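Local coordinates for armadillo repeat protein arm00016 (Synthetic construct, PDB 4D4E) that is a computationally designed armadillo repeat scaffold, intended for modular recognition of peptides and probably binding extended chains along its stacked helices, at residues L29-A32 with L33-S37. Numbering follows the deposited sequence.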
loop_
_atom_site.group_PDB
_atom_site.type_symbol
_atom_site.label_atom_id
_atom_site.label_comp_id
_atom_site.label_asym_id
_atom_site.label_seq_id
_atom_site.Cartn_x
_atom_site.Cartn_y
_atom_site.Cartn_z
ATOM N N LEU A 29 -0.157 -26.667 -7.106
ATOM C CA LEU A 29 0.194 -25.385 -6.480
ATOM C C LEU A 29 -0.857 -24.331 -6.859
ATOM O O LEU A 29 -1.494 -23.721 -5.978
ATOM C CB LEU A 29 1.606 -24.930 -6.842
ATOM C CG LEU A 29 1.997 -23.443 -6.579
ATOM C CD1 LEU A 29 1.852 -23.083 -5.127
ATOM C CD2 LEU A 29 3.408 -23.118 -7.027
ATOM N N GLN A 30 -1.014 -24.110 -8.163
ATOM C CA GLN A 30 -1.949 -23.122 -8.727
ATOM C C GLN A 30 -3.334 -23.291 -8.121
ATOM O O GLN A 30 -3.965 -22.333 -7.728
ATOM C CB GLN A 30 -2.089 -23.411 -10.239
ATOM C CG GLN A 30 -2.642 -22.270 -11.084
ATOM C CD GLN A 30 -3.291 -22.729 -12.404
ATOM O OE1 GLN A 30 -3.446 -23.931 -12.672
ATOM N NE2 GLN A 30 -3.706 -21.769 -13.210
ATOM N N SER A 31 -3.785 -24.540 -8.046
ATOM C CA SER A 31 -5.078 -24.872 -7.475
ATOM C C SER A 31 -5.170 -24.480 -5.986
ATOM O O SER A 31 -6.146 -23.837 -5.554
ATOM C CB SER A 31 -5.312 -26.368 -7.619
ATOM O OG SER A 31 -6.667 -26.611 -7.863
ATOM N N ALA A 32 -4.148 -24.868 -5.217
ATOM C CA ALA A 32 -4.126 -24.510 -3.800
ATOM C C ALA A 32 -4.124 -23.003 -3.621
ATOM O O ALA A 32 -4.990 -22.455 -2.914
ATOM C CB ALA A 32 -2.974 -25.206 -3.074
ATOM N N LEU A 33 -3.201 -22.296 -4.278
ATOM C CA LEU A 33 -3.233 -20.839 -4.222
ATOM C C LEU A 33 -4.569 -20.263 -4.655
ATOM O O LEU A 33 -4.989 -19.302 -4.067
ATOM C CB LEU A 33 -2.156 -20.176 -5.043
ATOM C CG LEU A 33 -1.027 -19.398 -4.442
ATOM C CD1 LEU A 33 -0.348 -18.710 -5.600
ATOM C CD2 LEU A 33 -1.474 -18.389 -3.382
ATOM N N ARG A 34 -5.199 -20.853 -5.683
ATOM C CA ARG A 34 -6.581 -20.543 -6.068
ATOM C C ARG A 34 -7.501 -20.463 -4.867
ATOM O O ARG A 34 -8.036 -19.405 -4.562
ATOM C CB ARG A 34 -7.164 -21.641 -6.959
ATOM C CG ARG A 34 -6.863 -21.577 -8.428
ATOM C CD ARG A 34 -7.952 -20.868 -9.235
ATOM N NE ARG A 34 -7.477 -20.639 -10.609
ATOM C CZ ARG A 34 -6.710 -19.615 -10.991
ATOM N NH1 ARG A 34 -6.333 -18.674 -10.128
ATOM N NH2 ARG A 34 -6.329 -19.520 -12.250
ATOM N N LYS A 35 -7.713 -21.606 -4.222
ATOM C CA LYS A 35 -8.701 -21.715 -3.168
ATOM C C LYS A 35 -8.362 -20.765 -2.019
ATOM O O LYS A 35 -9.215 -19.993 -1.534
ATOM C CB LYS A 35 -8.812 -23.167 -2.687
ATOM C CG LYS A 35 -9.468 -24.101 -3.715
ATOM C CD LYS A 35 -8.896 -25.523 -3.627
ATOM C CE LYS A 35 -9.083 -26.320 -4.918
ATOM N NZ LYS A 35 -8.720 -25.548 -6.149
ATOM N N LEU A 36 -7.098 -20.801 -1.597
ATOM C CA LEU A 36 -6.634 -19.919 -0.544
ATOM C C LEU A 36 -6.929 -18.444 -0.899
ATOM O O LEU A 36 -7.333 -17.625 -0.034
ATOM C CB LEU A 36 -5.141 -20.157 -0.392
ATOM C CG LEU A 36 -4.328 -19.486 0.672
ATOM C CD1 LEU A 36 -3.045 -20.316 0.868
ATOM C CD2 LEU A 36 -4.058 -18.052 0.225
ATOM N N SER A 37 -6.634 -18.091 -2.143
ATOM C CA SER A 37 -6.946 -16.747 -2.648
ATOM C C SER A 37 -8.432 -16.454 -2.414
ATOM O O SER A 37 -8.767 -15.421 -1.883
ATOM C CB SER A 37 -6.666 -16.655 -4.143
ATOM O OG SER A 37 -5.273 -16.533 -4.342
#
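Lys35 folds back along helix 26-40 to meet Ser31 one turn earlier, its NZ donating to Ser31 OG at 2.9 Å. CG stands beside the backbone N (chi1 -70°), and bends at chi2 and chi4 curl the chain back so that the ammonium ends over the preceding turn. The same NZ also approaches the carbonyl oxygen of Ser31, but that oxygen is crowded in the model and the second bond is less certain.

Gln30 and Arg34, the i to i+4 pair one residue earlier, run side by side and point the same way. Their amide and guanidinium planes are 50° apart, and Gln30 NE2 lies 3.6 Å from Arg34 NH2; both are N-H donors, so they pack closely without a hydrogen bond. Leu33 N gives to Leu29 O and Leu36 N to Ala32 O, both nearly straight. Ser37 OG adds a bond of 2.8 Å to Leu33 O, from above the carbonyl plane, while Ser37 N reaches that oxygen from the opposite face.

Leu33 and Leu36 pack on Leu59 and helix 68-81, and Ala32 meets Met17 of helix 14-20, joining neighbouring helices of the armadillo stack. An alanine in place of Ser31 removes the hydroxyl, and Lys35 NZ, left here with the less certain carbonyl contact, would probably turn more freely. Apolar groups thus join helices, while Lys35, through Ser31, and Ser37 bond back to their own.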